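Local coordinates for uncharacterized protein (Capnocytophaga ochracea, PDB 4W9R), which is of unknown function but has an esterase-like alpha/beta-hydrolase domain and may hydrolyse esters, at residues M143-N148 with F172-T177; P315-A320 with K334-A339. All blocks are in the same frame, centred on the assembly; numbering follows the deposited sequence.

Interaction 1: M143-N148 with F172-T177; sequences MIVSLN and FYYMAT
Asn148 OD1 takes a hydrogen bond of 2.8 Å from a water that in turn accepts from Thr177 OG1 at 2.9 Å, bridging the two segments where the chain turns at Asn148. Asn182 ND2 is the second grip on OD1. The other end of this amide is held as well, ND2 donating to Glu123 OE2, so both polar ends are engaged and its rotation is fixed. Behind this end, strands 143-147 and 172-177 run parallel, 4° apart, in a ladder of five backbone hydrogen bonds. Ser146 N donates to Tyr174 O at 2.7 Å, and Ala176 N returns a bond to Ser146 O. The last rung, Asn148 N to Ala176 O, is bent to 148° at the hydrogen, as the backbone leaves the strand path.

On one face, Met143 and Phe172 lie side by side pointing the same way, Met143 CG meeting Phe172 CD2 at 3.8 Å. Farther along, Val145 CG1 meets CD1 of Tyr174. Leu147 CD2 comes to the edge of the same ring, near its plane, 4.0 Å from Tyr174 CE1. Tyr174 OH bonds Gln227 OE1, in helix 217-232, which packs on this face.

On the other face, the Tyr173 ring lies obliquely against Ile144, Tyr173 CD1 being 3.9 Å from both CB and CG2 of Ile144. With CG trans to the backbone nitrogen (chi1 -179°), the hydroxyl is carried past Ser146 CB to Asn130 OD1. A leucine here would probably leave Asn130 OD1 without this partner and a gap beside Ile144 CG2. Ser146 OG bonds Gly126 O. Strand 116-122 pairs with the other edge of 143-147, and helix 156-165 links the two strands, whose pairing belongs to a beta-alpha-beta unit in the parallel part of the central sheet of an alpha/beta-hydrolase fold.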
loop_
_atom_site.group_PDB
_atom_site.type_symbol
_atom_site.label_atom_id
_atom_site.label_comp_id
_atom_site.label_asym_id
_atom_site.label_seq_id
_atom_site.Cartn_x
_atom_site.Cartn_y
_atom_site.Cartn_z
HETATM N N MSE B 143 10.674 15.892 5.399
HETATM C CA MSE B 143 10.491 14.537 4.903
HETATM C C MSE B 143 10.378 14.543 3.384
HETATM O O MSE B 143 9.503 15.199 2.820
HETATM C CB MSE B 143 9.249 13.899 5.524
HETATM C CG MSE B 143 9.020 12.452 5.115
HETATM SE SE MSE B 143 7.262 11.781 5.638
HETATM C CE MSE B 143 6.190 12.494 4.173
ATOM N N ILE B 144 11.274 13.820 2.724
ATOM C CA ILE B 144 11.252 13.726 1.272
ATOM C C ILE B 144 11.197 12.268 0.833
ATOM O O ILE B 144 12.096 11.481 1.136
ATOM C CB ILE B 144 12.481 14.406 0.641
ATOM C CG1 ILE B 144 12.535 15.881 1.043
ATOM C CG2 ILE B 144 12.449 14.265 -0.874
ATOM C CD1 ILE B 144 13.722 16.627 0.483
ATOM N N VAL B 145 10.126 11.908 0.136
ATOM C CA VAL B 145 9.976 10.557 -0.380
ATOM C C VAL B 145 9.986 10.571 -1.902
ATOM O O VAL B 145 9.050 11.061 -2.536
ATOM C CB VAL B 145 8.678 9.900 0.123
ATOM C CG1 VAL B 145 8.562 8.484 -0.408
ATOM C CG2 VAL B 145 8.639 9.906 1.644
ATOM N N SER B 146 11.050 10.027 -2.483
ATOM C CA SER B 146 11.208 9.999 -3.930
ATOM C C SER B 146 10.993 8.585 -4.458
ATOM O O SER B 146 11.813 7.697 -4.231
ATOM C CB SER B 146 12.595 10.517 -4.319
ATOM O OG SER B 146 12.766 10.529 -5.725
ATOM N N LEU B 147 9.891 8.384 -5.173
ATOM C CA LEU B 147 9.513 7.053 -5.636
ATOM C C LEU B 147 9.716 6.902 -7.135
ATOM O O LEU B 147 9.074 7.590 -7.920
ATOM C CB LEU B 147 8.058 6.767 -5.276
ATOM C CG LEU B 147 7.711 6.900 -3.795
ATOM C CD1 LEU B 147 6.214 6.775 -3.599
ATOM C CD2 LEU B 147 8.455 5.854 -2.977
ATOM N N ASN B 148 10.598 5.986 -7.523
ATOM C CA ASN B 148 10.941 5.780 -8.927
ATOM C C ASN B 148 11.279 7.090 -9.641
ATOM O O ASN B 148 10.621 7.459 -10.610
ATOM C CB ASN B 148 9.794 5.073 -9.655
ATOM C CG ASN B 148 10.144 4.716 -11.089
ATOM O OD1 ASN B 148 11.220 4.187 -11.364
ATOM N ND2 ASN B 148 9.246 5.036 -12.012
ATOM N N PHE B 172 14.319 13.378 6.942
ATOM C CA PHE B 172 14.057 11.996 6.566
ATOM C C PHE B 172 13.987 11.883 5.050
ATOM O O PHE B 172 13.088 12.441 4.420
ATOM C CB PHE B 172 12.759 11.493 7.199
ATOM C CG PHE B 172 12.434 10.065 6.863
ATOM C CD1 PHE B 172 12.930 9.028 7.638
ATOM C CD2 PHE B 172 11.634 9.756 5.773
ATOM C CE1 PHE B 172 12.636 7.711 7.332
ATOM C CE2 PHE B 172 11.337 8.441 5.462
ATOM C CZ PHE B 172 11.838 7.418 6.243
ATOM N N TYR B 173 14.939 11.163 4.465
ATOM C CA TYR B 173 14.964 10.987 3.019
ATOM C C TYR B 173 14.778 9.525 2.634
ATOM O O TYR B 173 15.482 8.647 3.132
ATOM C CB TYR B 173 16.270 11.519 2.429
ATOM C CG TYR B 173 16.341 11.395 0.924
ATOM C CD1 TYR B 173 15.706 12.318 0.102
ATOM C CD2 TYR B 173 17.035 10.352 0.323
ATOM C CE1 TYR B 173 15.763 12.208 -1.273
ATOM C CE2 TYR B 173 17.098 10.234 -1.053
ATOM C CZ TYR B 173 16.461 11.165 -1.846
ATOM O OH TYR B 173 16.521 11.051 -3.215
ATOM N N TYR B 174 13.830 9.276 1.737
ATOM C CA TYR B 174 13.556 7.926 1.261
ATOM C C TYR B 174 13.480 7.888 -0.259
ATOM O O TYR B 174 12.677 8.595 -0.866
ATOM C CB TYR B 174 12.254 7.396 1.863
ATOM C CG TYR B 174 11.909 5.982 1.445
ATOM C CD1 TYR B 174 11.125 5.735 0.325
ATOM C CD2 TYR B 174 12.367 4.895 2.172
ATOM C CE1 TYR B 174 10.810 4.444 -0.059
ATOM C CE2 TYR B 174 12.055 3.601 1.798
ATOM C CZ TYR B 174 11.278 3.381 0.683
ATOM O OH TYR B 174 10.970 2.092 0.312
HETATM N N MSE B 175 14.314 7.054 -0.870
HETATM C CA MSE B 175 14.276 6.869 -2.314
HETATM C C MSE B 175 14.106 5.397 -2.672
HETATM O O MSE B 175 14.777 4.531 -2.112
HETATM C CB MSE B 175 15.541 7.425 -2.965
HETATM C CG MSE B 175 15.681 7.067 -4.437
HETATM SE SE MSE B 175 17.284 7.824 -5.242
HETATM C CE MSE B 175 17.231 6.898 -6.957
ATOM N N ALA B 176 13.201 5.121 -3.604
ATOM C CA ALA B 176 12.959 3.755 -4.048
ATOM C C ALA B 176 12.952 3.662 -5.569
ATOM O O ALA B 176 12.523 4.590 -6.255
ATOM C CB ALA B 176 11.645 3.238 -3.481
ATOM N N THR B 177 13.435 2.539 -6.090
ATOM C CA THR B 177 13.413 2.294 -7.527
ATOM C C THR B 177 13.180 0.812 -7.823
ATOM O O THR B 177 13.388 -0.044 -6.962
ATOM C CB THR B 177 14.720 2.760 -8.200
ATOM O OG1 THR B 177 14.642 2.529 -9.613
ATOM C CG2 THR B 177 15.913 2.012 -7.629
HETATM O O HOH W 1 13.703 5.085 -10.570
#

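Interaction 2: P315-A320 with K334-A339; sequences PNFFLA and KTYQKA
Tyr336 reaches from helix 329-339 over Ala320 of helix 314-325. Its CB starts on the side of the helix turned from the partner, but the ring swings back across the interface, chi1 being -88°. From CG outward, every ring carbon lies within 3.7 Å of Ala320 CB, for that methyl stands squarely over the ring centre, 3.4 Å from the centroid, in a CH-pi contact. Tyr336 CE1, on one edge, also meets Phe317 CD1 at 4.0 Å. The edge of the tyrosine is thereby turned to the face of Phe317 in an offset edge-to-face pair, the planes at 75°. At the tip, OH hydrogen-bonds Glu324 OE1 and Arg356 NH2, so the hydroxyl is held by two charged side chains while one ring face rests on the Ala320 methyl.

Next to this, Thr335 turns its methyl inward: CG2, placed opposite the backbone nitrogen, lies 3.7 Å from Ala320 N and brushes Leu319 CB. Its OG1 faces back along its own helix to Lys331 O. At the far end, Asn316 CB rests on Ala339 CB at 3.6 Å, and Asn316 ND2 lies 4.0 Å from both CB and CG of Lys338. With Ala320, Ala339 and the threonine methyl at the interface, the antiparallel segments, crossing at -163°, come to 8.1 Å between axes with no hydrogen bond between them. The pair forms a tight antiparallel helical hairpin resembling that of tetratricopeptide (TPR) repeats. Helix 350-362 covers Tyr336 through Ile357 and Leu360, while helices 278-290 and 294-306 pack against the first helix through Phe317 and Phe318.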
loop_
_atom_site.group_PDB
_atom_site.type_symbol
_atom_site.label_atom_id
_atom_site.label_comp_id
_atom_site.label_asym_id
_atom_site.label_seq_id
_atom_site.Cartn_x
_atom_site.Cartn_y
_atom_site.Cartn_z
ATOM N N PRO B 315 -2.049 9.120 39.366
ATOM C CA PRO B 315 -0.902 9.925 39.812
ATOM C C PRO B 315 -0.630 9.845 41.313
ATOM O O PRO B 315 0.525 9.711 41.718
ATOM C CB PRO B 315 -1.304 11.351 39.422
ATOM C CG PRO B 315 -2.218 11.173 38.276
ATOM C CD PRO B 315 -3.002 9.936 38.590
ATOM N N ASN B 316 -1.680 9.920 42.123
ATOM C CA ASN B 316 -1.511 9.863 43.569
ATOM C C ASN B 316 -1.259 8.444 44.064
ATOM O O ASN B 316 -0.694 8.250 45.139
ATOM C CB ASN B 316 -2.729 10.460 44.273
ATOM C CG ASN B 316 -2.744 11.974 44.218
ATOM O OD1 ASN B 316 -1.696 12.619 44.276
ATOM N ND2 ASN B 316 -3.935 12.552 44.101
ATOM N N PHE B 317 -1.673 7.452 43.283
ATOM C CA PHE B 317 -1.373 6.066 43.619
ATOM C C PHE B 317 0.121 5.804 43.461
ATOM O O PHE B 317 0.739 5.164 44.310
ATOM C CB PHE B 317 -2.174 5.102 42.745
ATOM C CG PHE B 317 -1.937 3.652 43.071
ATOM C CD1 PHE B 317 -2.689 3.015 44.043
ATOM C CD2 PHE B 317 -0.961 2.927 42.404
ATOM C CE1 PHE B 317 -2.474 1.682 44.343
ATOM C CE2 PHE B 317 -0.742 1.594 42.699
ATOM C CZ PHE B 317 -1.499 0.971 43.669
ATOM N N PHE B 318 0.691 6.295 42.364
ATOM C CA PHE B 318 2.123 6.171 42.121
ATOM C C PHE B 318 2.918 6.907 43.191
ATOM O O PHE B 318 3.919 6.399 43.697
ATOM C CB PHE B 318 2.492 6.713 40.736
ATOM C CG PHE B 318 2.090 5.816 39.600
ATOM C CD1 PHE B 318 1.684 4.514 39.834
ATOM C CD2 PHE B 318 2.128 6.276 38.293
ATOM C CE1 PHE B 318 1.314 3.688 38.788
ATOM C CE2 PHE B 318 1.763 5.455 37.242
ATOM C CZ PHE B 318 1.356 4.159 37.490
ATOM N N LEU B 319 2.460 8.106 43.533
ATOM C CA LEU B 319 3.135 8.934 44.524
ATOM C C LEU B 319 3.054 8.311 45.916
ATOM O O LEU B 319 4.027 8.336 46.670
ATOM C CB LEU B 319 2.537 10.341 44.536
ATOM C CG LEU B 319 3.254 11.393 45.383
ATOM C CD1 LEU B 319 4.682 11.600 44.897
ATOM C CD2 LEU B 319 2.482 12.701 45.365
ATOM N N ALA B 320 1.893 7.755 46.250
ATOM C CA ALA B 320 1.701 7.108 47.544
ATOM C C ALA B 320 2.615 5.897 47.690
ATOM O O ALA B 320 3.181 5.663 48.758
ATOM C CB ALA B 320 0.248 6.700 47.727
ATOM N N LYS B 334 -1.776 9.842 53.598
ATOM C CA LYS B 334 -2.469 11.043 53.149
ATOM C C LYS B 334 -2.680 11.014 51.637
ATOM O O LYS B 334 -3.718 11.447 51.136
ATOM C CB LYS B 334 -1.681 12.293 53.553
ATOM C CG LYS B 334 -2.331 13.609 53.154
ATOM C CD LYS B 334 -1.422 14.789 53.475
ATOM C CE LYS B 334 -2.040 16.109 53.041
ATOM N NZ LYS B 334 -3.293 16.417 53.787
ATOM N N THR B 335 -1.694 10.486 50.918
ATOM C CA THR B 335 -1.730 10.459 49.461
ATOM C C THR B 335 -2.655 9.362 48.933
ATOM O O THR B 335 -3.341 9.552 47.929
ATOM C CB THR B 335 -0.320 10.264 48.875
ATOM O OG1 THR B 335 0.595 11.149 49.533
ATOM C CG2 THR B 335 -0.315 10.554 47.383
ATOM N N TYR B 336 -2.669 8.216 49.607
ATOM C CA TYR B 336 -3.590 7.142 49.250
ATOM C C TYR B 336 -5.036 7.603 49.396
ATOM O O TYR B 336 -5.875 7.334 48.536
ATOM C CB TYR B 336 -3.351 5.903 50.113
ATOM C CG TYR B 336 -2.310 4.949 49.570
ATOM C CD1 TYR B 336 -2.459 4.371 48.317
ATOM C CD2 TYR B 336 -1.194 4.606 50.322
ATOM C CE1 TYR B 336 -1.516 3.491 47.820
ATOM C CE2 TYR B 336 -0.246 3.726 49.834
ATOM C CZ TYR B 336 -0.412 3.172 48.582
ATOM O OH TYR B 336 0.528 2.297 48.090
ATOM N N GLN B 337 -5.320 8.303 50.490
ATOM C CA GLN B 337 -6.656 8.828 50.747
ATOM C C GLN B 337 -7.049 9.862 49.699
ATOM O O GLN B 337 -8.230 10.051 49.407
ATOM C CB GLN B 337 -6.730 9.441 52.147
ATOM C CG GLN B 337 -6.597 8.430 53.277
ATOM C CD GLN B 337 -6.400 9.090 54.630
ATOM O OE1 GLN B 337 -6.130 10.288 54.716
ATOM N NE2 GLN B 337 -6.533 8.308 55.695
ATOM N N LYS B 338 -6.048 10.525 49.132
ATOM C CA LYS B 338 -6.277 11.520 48.095
ATOM C C LYS B 338 -6.585 10.833 46.767
ATOM O O LYS B 338 -7.368 11.335 45.961
ATOM C CB LYS B 338 -5.059 12.435 47.958
ATOM C CG LYS B 338 -5.387 13.864 47.565
ATOM C CD LYS B 338 -4.170 14.764 47.715
ATOM C CE LYS B 338 -4.529 16.224 47.484
ATOM N NZ LYS B 338 -3.355 17.120 47.683
ATOM N N ALA B 339 -5.966 9.676 46.552
ATOM C CA ALA B 339 -6.165 8.912 45.327
ATOM C C ALA B 339 -7.536 8.249 45.310
ATOM O O ALA B 339 -8.129 8.051 44.250
ATOM C CB ALA B 339 -5.073 7.867 45.170
#

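From the N terminus the chain builds strands and helices up to strand 116-122 before interaction 1 begins. Strand 143-149 leads through helix 156-165 into strand 171-180, and interaction 1 closes this loop, with 23 residues between its segments. The chain then adds strand 205-213 at the sheet edge and passes through helices 217-232 and 241-248 into a helical region. There interaction 2 closes the shorter hairpin, 13 residues between 315-320 and 334-339. The two loops follow in series, neither nesting nor crossing. Their centres are 50 Å apart, on opposite sides of the chain's centre: one ties the core of the sheet domain, the other the C-terminal helices.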